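Local coordinates for protein nitrite oxidoreductase subunit B (Kuenenia stuttgartiensis, PDB 7B04) that probably relays electrons through a row of iron-sulfur clusters, three [4Fe-4S] and one [3Fe-4S], as the beta subunit of the nitrite oxidoreductase complex, at residues E329-L339 with I368-D378; Y108-F117 with A290-T299. All coordinates share one frame; numbering follows the deposited sequence.

The two contacts follow one another along the chain without overlap: contact 2 joins residues 108-117 to 290-299, and contact 1 then ties 329-339 to 368-378. Their centres lie about 30 Å apart and their nearest atoms about 8 Å apart, so they do not touch. Contact 2 is buried beside a [4Fe-4S] cluster and uses strand 291-292, at one margin of a mixed four-stranded sheet, and the start of helix 116-123. Contact 1 sits further out, where helices 324-332 and 336-342 meet the strand 371-383 of an antiparallel sheet. Both have residues within reach of subunit A, so the cluster-bearing core and this peripheral sheet each adjoin the partner chain.

Contact 1. Residues E329-L339 with I368-D378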
loop_
_atom_site.group_PDB
_atom_site.type_symbol
_atom_site.label_atom_id
_atom_site.label_comp_id
_atom_site.label_asym_id
_atom_site.label_seq_id
_atom_site.Cartn_x
_atom_site.Cartn_y
_atom_site.Cartn_z
ATOM N N GLU A 329 -19.938 -11.551 20.295
ATOM C CA GLU A 329 -20.281 -12.923 20.661
ATOM C C GLU A 329 -20.866 -13.671 19.465
ATOM O O GLU A 329 -20.617 -14.870 19.285
ATOM C CB GLU A 329 -21.247 -12.912 21.850
ATOM C CG GLU A 329 -21.680 -14.279 22.365
ATOM C CD GLU A 329 -23.067 -14.663 21.905
ATOM O OE1 GLU A 329 -23.908 -13.751 21.758
ATOM O OE2 GLU A 329 -23.319 -15.872 21.701
ATOM N N LYS A 330 -21.670 -12.982 18.654
ATOM C CA LYS A 330 -22.217 -13.594 17.447
ATOM C C LYS A 330 -21.131 -13.835 16.402
ATOM O O LYS A 330 -21.151 -14.856 15.706
ATOM C CB LYS A 330 -23.328 -12.717 16.871
ATOM C CG LYS A 330 -24.562 -12.612 17.750
ATOM C CD LYS A 330 -25.689 -11.890 17.033
ATOM C CE LYS A 330 -26.842 -11.593 17.976
ATOM N NZ LYS A 330 -27.429 -12.841 18.539
ATOM N N PHE A 331 -20.181 -12.904 16.272
ATOM C CA PHE A 331 -19.194 -12.997 15.198
ATOM C C PHE A 331 -18.136 -14.065 15.458
ATOM O O PHE A 331 -17.791 -14.824 14.546
ATOM C CB PHE A 331 -18.510 -11.645 14.981
ATOM C CG PHE A 331 -17.225 -11.743 14.206
ATOM C CD1 PHE A 331 -17.244 -11.846 12.826
ATOM C CD2 PHE A 331 -16.000 -11.756 14.858
ATOM C CE1 PHE A 331 -16.068 -11.949 12.107
ATOM C CE2 PHE A 331 -14.822 -11.863 14.145
ATOM C CZ PHE A 331 -14.857 -11.959 12.767
ATOM N N MET A 332 -17.596 -14.125 16.680
ATOM C CA MET A 332 -16.447 -14.992 16.940
ATOM C C MET A 332 -16.772 -16.456 16.687
ATOM O O MET A 332 -15.902 -17.222 16.258
ATOM C CB MET A 332 -15.961 -14.813 18.376
ATOM C CG MET A 332 -15.480 -13.418 18.709
ATOM S SD MET A 332 -15.038 -13.282 20.449
ATOM C CE MET A 332 -13.584 -14.323 20.505
ATOM N N VAL A 333 -18.012 -16.857 16.938
ATOM C CA VAL A 333 -18.502 -18.180 16.569
ATOM C C VAL A 333 -19.726 -17.949 15.695
ATOM O O VAL A 333 -20.850 -17.872 16.212
ATOM C CB VAL A 333 -18.840 -19.024 17.809
ATOM C CG1 VAL A 333 -19.041 -20.475 17.426
ATOM C CG2 VAL A 333 -17.751 -18.888 18.865
ATOM N N PRO A 334 -19.562 -17.822 14.380
ATOM C CA PRO A 334 -20.690 -17.405 13.543
ATOM C C PRO A 334 -21.776 -18.464 13.501
ATOM O O PRO A 334 -21.501 -19.661 13.389
ATOM C CB PRO A 334 -20.056 -17.205 12.160
ATOM C CG PRO A 334 -18.588 -17.087 12.414
ATOM C CD PRO A 334 -18.318 -17.949 13.606
ATOM N N SER A 335 -23.022 -18.007 13.591
ATOM C CA SER A 335 -24.147 -18.881 13.317
ATOM C C SER A 335 -24.101 -19.315 11.854
ATOM O O SER A 335 -23.363 -18.762 11.033
ATOM C CB SER A 335 -25.467 -18.187 13.652
ATOM O OG SER A 335 -25.759 -17.165 12.719
ATOM N N ARG A 336 -24.907 -20.324 11.526
ATOM C CA ARG A 336 -24.940 -20.814 10.153
ATOM C C ARG A 336 -25.376 -19.732 9.171
ATOM O O ARG A 336 -24.808 -19.614 8.078
ATOM C CB ARG A 336 -25.863 -22.024 10.046
ATOM C CG ARG A 336 -26.053 -22.487 8.620
ATOM C CD ARG A 336 -26.814 -23.788 8.551
ATOM N NE ARG A 336 -26.616 -24.448 7.266
ATOM C CZ ARG A 336 -26.937 -25.712 7.024
ATOM N NH1 ARG A 336 -27.475 -26.453 7.981
ATOM N NH2 ARG A 336 -26.722 -26.235 5.825
ATOM N N GLU A 337 -26.371 -18.922 9.540
ATOM C CA GLU A 337 -26.874 -17.936 8.589
ATOM C C GLU A 337 -25.972 -16.712 8.475
ATOM O O GLU A 337 -25.896 -16.112 7.398
ATOM C CB GLU A 337 -28.292 -17.506 8.970
ATOM C CG GLU A 337 -29.146 -17.135 7.766
ATOM C CD GLU A 337 -30.550 -16.705 8.138
ATOM O OE1 GLU A 337 -30.767 -16.308 9.302
ATOM O OE2 GLU A 337 -31.438 -16.762 7.261
ATOM N N LEU A 338 -25.279 -16.328 9.549
ATOM C CA LEU A 338 -24.381 -15.182 9.452
ATOM C C LEU A 338 -23.169 -15.497 8.585
ATOM O O LEU A 338 -22.760 -14.672 7.760
ATOM C CB LEU A 338 -23.935 -14.725 10.841
ATOM C CG LEU A 338 -22.893 -13.605 10.796
ATOM C CD1 LEU A 338 -23.553 -12.270 10.503
ATOM C CD2 LEU A 338 -22.098 -13.543 12.085
ATOM N N LEU A 339 -22.587 -16.690 8.746
ATOM C CA LEU A 339 -21.428 -17.057 7.939
ATOM C C LEU A 339 -21.784 -17.089 6.459
ATOM O O LEU A 339 -20.965 -16.724 5.606
ATOM C CB LEU A 339 -20.879 -18.409 8.389
ATOM C CG LEU A 339 -19.641 -18.912 7.643
ATOM C CD1 LEU A 339 -18.478 -17.950 7.829
ATOM C CD2 LEU A 339 -19.265 -20.312 8.098
ATOM N N ILE A 368 -15.024 -24.015 20.038
ATOM C CA ILE A 368 -14.121 -22.865 19.983
ATOM C C ILE A 368 -14.725 -21.725 20.793
ATOM O O ILE A 368 -15.939 -21.501 20.767
ATOM C CB ILE A 368 -13.855 -22.449 18.516
ATOM C CG1 ILE A 368 -12.671 -21.486 18.411
ATOM C CG2 ILE A 368 -15.115 -21.879 17.854
ATOM C CD1 ILE A 368 -11.337 -22.186 18.251
ATOM N N HIS A 369 -13.871 -21.024 21.542
ATOM C CA HIS A 369 -14.286 -19.883 22.365
ATOM C C HIS A 369 -15.411 -20.268 23.325
ATOM O O HIS A 369 -16.312 -19.478 23.617
ATOM C CB HIS A 369 -14.682 -18.689 21.495
ATOM C CG HIS A 369 -13.609 -18.254 20.545
ATOM N ND1 HIS A 369 -13.688 -18.467 19.186
ATOM C CD2 HIS A 369 -12.430 -17.622 20.759
ATOM C CE1 HIS A 369 -12.607 -17.981 18.602
ATOM N NE2 HIS A 369 -11.828 -17.464 19.535
ATOM N N GLY A 370 -15.357 -21.507 23.811
ATOM C CA GLY A 370 -16.259 -22.037 24.812
ATOM C C GLY A 370 -17.609 -22.522 24.325
ATOM O O GLY A 370 -18.425 -22.947 25.154
ATOM N N LYS A 371 -17.890 -22.470 23.023
ATOM C CA LYS A 371 -19.139 -23.005 22.496
ATOM C C LYS A 371 -18.849 -23.730 21.184
ATOM O O LYS A 371 -17.767 -23.603 20.605
ATOM C CB LYS A 371 -20.239 -21.937 22.387
ATOM C CG LYS A 371 -20.151 -20.902 21.300
ATOM C CD LYS A 371 -21.339 -19.964 21.491
ATOM C CE LYS A 371 -21.554 -19.019 20.332
ATOM N NZ LYS A 371 -22.784 -18.204 20.549
ATOM N N LYS A 372 -19.837 -24.488 20.712
ATOM C CA LYS A 372 -19.666 -25.374 19.566
ATOM C C LYS A 372 -19.982 -24.683 18.245
ATOM O O LYS A 372 -21.022 -24.033 18.101
ATOM C CB LYS A 372 -20.561 -26.601 19.738
ATOM C CG LYS A 372 -20.794 -27.409 18.475
ATOM C CD LYS A 372 -21.330 -28.790 18.816
ATOM C CE LYS A 372 -22.217 -29.338 17.714
ATOM N NZ LYS A 372 -21.715 -30.646 17.213
ATOM N N PHE A 373 -19.058 -24.815 17.292
ATOM C CA PHE A 373 -19.180 -24.241 15.957
ATOM C C PHE A 373 -19.264 -25.362 14.928
ATOM O O PHE A 373 -18.393 -26.237 14.889
ATOM C CB PHE A 373 -17.993 -23.328 15.641
ATOM C CG PHE A 373 -17.932 -22.888 14.206
ATOM C CD1 PHE A 373 -18.735 -21.856 13.749
ATOM C CD2 PHE A 373 -17.074 -23.509 13.314
ATOM C CE1 PHE A 373 -18.681 -21.452 12.428
ATOM C CE2 PHE A 373 -17.020 -23.112 11.994
ATOM C CZ PHE A 373 -17.823 -22.081 11.551
ATOM N N THR A 374 -20.307 -25.332 14.098
ATOM C CA THR A 374 -20.450 -26.240 12.971
ATOM C C THR A 374 -20.574 -25.424 11.693
ATOM O O THR A 374 -21.209 -24.366 11.669
ATOM C CB THR A 374 -21.662 -27.172 13.112
ATOM O OG1 THR A 374 -22.871 -26.429 12.912
ATOM C CG2 THR A 374 -21.685 -27.827 14.478
ATOM N N MET A 375 -19.951 -25.916 10.630
ATOM C CA MET A 375 -19.901 -25.199 9.364
ATOM C C MET A 375 -20.372 -26.110 8.241
ATOM O O MET A 375 -19.925 -27.259 8.137
ATOM C CB MET A 375 -18.482 -24.689 9.067
ATOM C CG MET A 375 -18.342 -23.972 7.735
ATOM S SD MET A 375 -16.660 -23.395 7.463
ATOM C CE MET A 375 -15.787 -24.949 7.279
ATOM N N TYR A 376 -21.267 -25.585 7.405
ATOM C CA TYR A 376 -21.856 -26.298 6.281
ATOM C C TYR A 376 -21.483 -25.556 5.004
ATOM O O TYR A 376 -21.249 -24.344 5.022
ATOM C CB TYR A 376 -23.385 -26.379 6.423
ATOM C CG TYR A 376 -23.866 -26.866 7.777
ATOM C CD1 TYR A 376 -24.364 -28.153 7.940
ATOM C CD2 TYR A 376 -23.826 -26.037 8.891
ATOM C CE1 TYR A 376 -24.801 -28.600 9.185
ATOM C CE2 TYR A 376 -24.257 -26.477 10.128
ATOM C CZ TYR A 376 -24.744 -27.757 10.272
ATOM O OH TYR A 376 -25.175 -28.199 11.505
ATOM N N ASN A 377 -21.381 -26.285 3.894
ATOM C CA ASN A 377 -21.049 -25.643 2.618
ATOM C C ASN A 377 -22.330 -25.173 1.924
ATOM O O ASN A 377 -22.755 -25.696 0.887
ATOM C CB ASN A 377 -20.248 -26.581 1.729
ATOM C CG ASN A 377 -19.854 -25.919 0.407
ATOM O OD1 ASN A 377 -18.773 -25.359 0.267
ATOM N ND2 ASN A 377 -20.749 -25.974 -0.561
ATOM N N ASP A 378 -22.953 -24.161 2.518
ATOM C CA ASP A 378 -24.192 -23.664 1.948
ATOM C C ASP A 378 -23.900 -22.747 0.776
ATOM O O ASP A 378 -22.803 -22.198 0.633
ATOM C CB ASP A 378 -25.031 -22.897 2.961
ATOM C CG ASP A 378 -25.153 -23.614 4.292
ATOM O OD1 ASP A 378 -25.361 -24.839 4.318
ATOM O OD2 ASP A 378 -25.071 -22.924 5.322
#
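R336 lies flat on the ring of Y376, guanidinium and ring centres 3.7 Å apart and planes 5° from parallel, a stacked cation-pi pair. The same guanidinium meets D378 at its edge: NE of R336 gives a nearly straight bond of 2.9 Å to OD2 of D378, on the syn side but 24° out of the carboxylate plane, while NH2 pairs with OD1. Two bonds and a stack thus fix its rotation, and arginine suits the place because its flat cation can do both at once. Its extended chain, CG anti to the backbone N (chi1 174°), reaches from the helix to both partners. Between the charged ends, the link between helices 324-332 and 336-342 rests on strand 371-383, which forms a beta hairpin with strand 362-368 through the type I' turn I368-K371. Here V333's two methyls serve two neighbours, CG1 3.5 Å from CB of F373 and CG2 toward the turn, and P334 offers apolar CD to CE1 of that ring. At the turn, M332 CE sits over a face of the H369 imidazole, a CH-pi contact, and K371 NZ salt-bridges OE2 of E329 at 2.7 Å. Further out, E359 forms a salt bridge with NH1 of R336, and G360 N a hydrogen bond to OD1 of D378.

Contact 2. Residues Y108-F117 with A290-T299; sequences YGTYEGDTIF and ALPLYPQFGT
Y108 and L291 run antiparallel alongside one another, bringing CD2 of L291 to 3.5 Å from CE1 of the tyrosine. P292 approaches the hydroxyl end of the same ring, its CD 3.5 Å from the Y108 OH, so a broad aromatic side chain spans two neighbouring apolar residues. The ring of Y111 stands across the Q296 chain, its plane 71° from that of the amide. The tyrosine OH meets the aliphatic CB of Q296 at 3.9 Å, while the bend at chi2 (98°) carries the glutamine amide away to a weak hydrogen bond between NE2 and the backbone O of Q318. Segment 290-299 runs from strand 291-292 of the mixed sheet into a short 3-10 turn, and that turn faces the start of helix 116-123. T115 is the N-cap, its OG1 accepting a weak bond from F117 N and a hydrogen bond from E118 N. Across the contact, the backbone N of I116 donates to F297 O at 3.2 Å, the donor standing 33° off the carbonyl plane. G298 suits the close approach of T115, having no side chain to collide with CB, and its positive phi also favours glycine. The F117 ring presents its edge to the G298 carbonyl, CE2 to O 3.5 Å. Beyond G298, T299 packs against C178, a ligand of [4Fe-4S] cluster #3, the T299 side chain coming within about 5 Å of an iron-sulfur cluster.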
loop_
_atom_site.group_PDB
_atom_site.type_symbol
_atom_site.label_atom_id
_atom_site.label_comp_id
_atom_site.label_asym_id
_atom_site.label_seq_id
_atom_site.Cartn_x
_atom_site.Cartn_y
_atom_site.Cartn_z
ATOM N N TYR A 108 -30.529 -0.479 21.142
ATOM C CA TYR A 108 -29.375 -0.490 22.031
ATOM C C TYR A 108 -29.696 -0.027 23.444
ATOM O O TYR A 108 -28.928 -0.321 24.367
ATOM C CB TYR A 108 -28.260 0.391 21.453
ATOM C CG TYR A 108 -28.065 0.204 19.967
ATOM C CD1 TYR A 108 -27.636 -1.010 19.453
ATOM C CD2 TYR A 108 -28.320 1.240 19.078
ATOM C CE1 TYR A 108 -27.462 -1.191 18.098
ATOM C CE2 TYR A 108 -28.147 1.070 17.716
ATOM C CZ TYR A 108 -27.717 -0.148 17.232
ATOM O OH TYR A 108 -27.542 -0.327 15.879
ATOM N N GLY A 109 -30.804 0.679 23.639
ATOM C CA GLY A 109 -31.130 1.209 24.947
ATOM C C GLY A 109 -31.542 2.661 24.845
ATOM O O GLY A 109 -32.145 3.067 23.847
ATOM N N THR A 110 -31.237 3.456 25.868
ATOM C CA THR A 110 -31.526 4.885 25.838
ATOM C C THR A 110 -30.315 5.654 26.342
ATOM O O THR A 110 -29.852 5.422 27.462
ATOM C CB THR A 110 -32.763 5.226 26.671
ATOM O OG1 THR A 110 -33.851 4.385 26.271
ATOM C CG2 THR A 110 -33.155 6.681 26.460
ATOM N N TYR A 111 -29.807 6.559 25.512
ATOM C CA TYR A 111 -28.675 7.409 25.853
ATOM C C TYR A 111 -29.229 8.730 26.373
ATOM O O TYR A 111 -29.934 9.438 25.645
ATOM C CB TYR A 111 -27.785 7.613 24.623
ATOM C CG TYR A 111 -26.625 8.580 24.764
ATOM C CD1 TYR A 111 -25.523 8.278 25.555
ATOM C CD2 TYR A 111 -26.614 9.780 24.061
ATOM C CE1 TYR A 111 -24.455 9.158 25.663
ATOM C CE2 TYR A 111 -25.555 10.663 24.163
ATOM C CZ TYR A 111 -24.479 10.348 24.963
ATOM O OH TYR A 111 -23.427 11.229 25.060
ATOM N N GLU A 112 -28.909 9.063 27.622
ATOM C CA GLU A 112 -29.444 10.256 28.263
ATOM C C GLU A 112 -28.470 11.423 28.208
ATOM O O GLU A 112 -28.688 12.434 28.885
ATOM C CB GLU A 112 -29.824 9.960 29.717
ATOM C CG GLU A 112 -30.570 8.648 29.934
ATOM C CD GLU A 112 -32.059 8.752 29.650
ATOM O OE1 GLU A 112 -32.523 9.842 29.254
ATOM O OE2 GLU A 112 -32.768 7.739 29.833
ATOM N N GLY A 113 -27.408 11.309 27.410
ATOM C CA GLY A 113 -26.499 12.412 27.200
ATOM C C GLY A 113 -26.963 13.325 26.083
ATOM O O GLY A 113 -27.851 12.994 25.298
ATOM N N ASP A 114 -26.339 14.496 26.017
ATOM C CA ASP A 114 -26.726 15.520 25.058
ATOM C C ASP A 114 -25.999 15.334 23.733
ATOM O O ASP A 114 -24.793 15.074 23.700
ATOM C CB ASP A 114 -26.434 16.915 25.613
ATOM C CG ASP A 114 -27.197 17.211 26.885
ATOM O OD1 ASP A 114 -28.230 16.553 27.130
ATOM O OD2 ASP A 114 -26.761 18.103 27.641
ATOM N N THR A 115 -26.751 15.456 22.643
ATOM C CA THR A 115 -26.187 15.430 21.306
ATOM C C THR A 115 -25.528 16.771 20.993
ATOM O O THR A 115 -25.660 17.748 21.738
ATOM C CB THR A 115 -27.264 15.114 20.270
ATOM O OG1 THR A 115 -28.115 16.256 20.099
ATOM C CG2 THR A 115 -28.103 13.934 20.724
ATOM N N ILE A 116 -24.796 16.810 19.877
ATOM C CA ILE A 116 -24.151 18.052 19.458
ATOM C C ILE A 116 -25.180 19.157 19.256
ATOM O O ILE A 116 -24.877 20.342 19.447
ATOM C CB ILE A 116 -23.312 17.820 18.184
ATOM C CG1 ILE A 116 -24.199 17.362 17.025
ATOM C CG2 ILE A 116 -22.212 16.806 18.450
ATOM C CD1 ILE A 116 -23.550 17.508 15.667
ATOM N N PHE A 117 -26.405 18.794 18.872
ATOM C CA PHE A 117 -27.469 19.785 18.751
ATOM C C PHE A 117 -27.946 20.249 20.121
ATOM O O PHE A 117 -28.145 21.450 20.343
ATOM C CB PHE A 117 -28.627 19.210 17.937
ATOM C CG PHE A 117 -28.199 18.543 16.661
ATOM C CD1 PHE A 117 -27.883 19.296 15.542
ATOM C CD2 PHE A 117 -28.108 17.163 16.582
ATOM C CE1 PHE A 117 -27.486 18.685 14.366
ATOM C CE2 PHE A 117 -27.713 16.546 15.410
ATOM C CZ PHE A 117 -27.401 17.308 14.301
ATOM N N ALA A 290 -23.853 -5.148 13.461
ATOM C CA ALA A 290 -23.239 -3.958 12.890
ATOM C C ALA A 290 -23.815 -2.723 13.569
ATOM O O ALA A 290 -25.038 -2.579 13.667
ATOM C CB ALA A 290 -23.464 -3.906 11.379
ATOM N N LEU A 291 -22.937 -1.837 14.034
ATOM C CA LEU A 291 -23.326 -0.732 14.896
ATOM C C LEU A 291 -22.804 0.591 14.357
ATOM O O LEU A 291 -21.758 0.630 13.703
ATOM C CB LEU A 291 -22.798 -0.945 16.322
ATOM C CG LEU A 291 -23.044 -2.324 16.935
ATOM C CD1 LEU A 291 -22.461 -2.386 18.330
ATOM C CD2 LEU A 291 -24.527 -2.651 16.957
ATOM N N PRO A 292 -23.508 1.689 14.623
ATOM C CA PRO A 292 -23.115 2.981 14.052
ATOM C C PRO A 292 -21.893 3.567 14.745
ATOM O O PRO A 292 -21.571 3.245 15.890
ATOM C CB PRO A 292 -24.350 3.859 14.285
ATOM C CG PRO A 292 -24.990 3.272 15.494
ATOM C CD PRO A 292 -24.751 1.790 15.409
ATOM N N LEU A 293 -21.214 4.451 14.018
ATOM C CA LEU A 293 -20.020 5.122 14.517
ATOM C C LEU A 293 -20.415 6.353 15.323
ATOM O O LEU A 293 -21.042 7.275 14.789
ATOM C CB LEU A 293 -19.105 5.514 13.359
ATOM C CG LEU A 293 -17.841 6.284 13.738
ATOM C CD1 LEU A 293 -16.941 5.415 14.598
ATOM C CD2 LEU A 293 -17.107 6.760 12.495
ATOM N N TYR A 294 -20.022 6.372 16.598
ATOM C CA TYR A 294 -20.294 7.451 17.541
ATOM C C TYR A 294 -21.748 7.911 17.462
ATOM O O TYR A 294 -22.019 9.033 17.016
ATOM C CB TYR A 294 -19.357 8.635 17.293
ATOM C CG TYR A 294 -17.897 8.372 17.624
ATOM C CD1 TYR A 294 -17.481 8.186 18.936
ATOM C CD2 TYR A 294 -16.934 8.322 16.623
ATOM C CE1 TYR A 294 -16.154 7.951 19.243
ATOM C CE2 TYR A 294 -15.601 8.087 16.920
ATOM C CZ TYR A 294 -15.217 7.903 18.232
ATOM O OH TYR A 294 -13.896 7.669 18.536
ATOM N N PRO A 295 -22.709 7.091 17.905
ATOM C CA PRO A 295 -24.093 7.572 17.979
ATOM C C PRO A 295 -24.277 8.665 19.005
ATOM O O PRO A 295 -25.333 9.308 19.014
ATOM C CB PRO A 295 -24.887 6.314 18.351
ATOM C CG PRO A 295 -23.902 5.460 19.079
ATOM C CD PRO A 295 -22.563 5.725 18.441
ATOM N N GLN A 296 -23.284 8.894 19.868
ATOM C CA GLN A 296 -23.328 9.999 20.826
ATOM C C GLN A 296 -23.602 11.329 20.149
ATOM O O GLN A 296 -24.319 12.173 20.704
ATOM C CB GLN A 296 -21.996 10.092 21.563
ATOM C CG GLN A 296 -21.586 8.876 22.362
ATOM C CD GLN A 296 -20.619 7.986 21.607
ATOM O OE1 GLN A 296 -19.778 8.471 20.864
ATOM N NE2 GLN A 296 -20.743 6.670 21.792
ATOM N N PHE A 297 -23.055 11.519 18.947
ATOM C CA PHE A 297 -23.200 12.786 18.240
ATOM C C PHE A 297 -24.655 13.113 17.917
ATOM O O PHE A 297 -25.034 14.292 17.897
ATOM C CB PHE A 297 -22.341 12.759 16.980
ATOM C CG PHE A 297 -20.861 12.644 17.265
ATOM C CD1 PHE A 297 -20.343 13.049 18.485
ATOM C CD2 PHE A 297 -19.996 12.124 16.318
ATOM C CE1 PHE A 297 -18.992 12.946 18.751
ATOM C CE2 PHE A 297 -18.641 12.020 16.575
ATOM C CZ PHE A 297 -18.139 12.432 17.799
ATOM N N GLY A 298 -25.478 12.101 17.660
ATOM C CA GLY A 298 -26.886 12.330 17.426
ATOM C C GLY A 298 -27.282 12.551 15.984
ATOM O O GLY A 298 -28.336 13.140 15.730
ATOM N N THR A 299 -26.459 12.146 15.025
ATOM C CA THR A 299 -26.821 12.342 13.629
ATOM C C THR A 299 -27.522 11.137 13.015
ATOM O O THR A 299 -28.094 11.269 11.928
ATOM C CB THR A 299 -25.580 12.686 12.802
ATOM O OG1 THR A 299 -24.778 11.512 12.627
ATOM C CG2 THR A 299 -24.759 13.764 13.489
#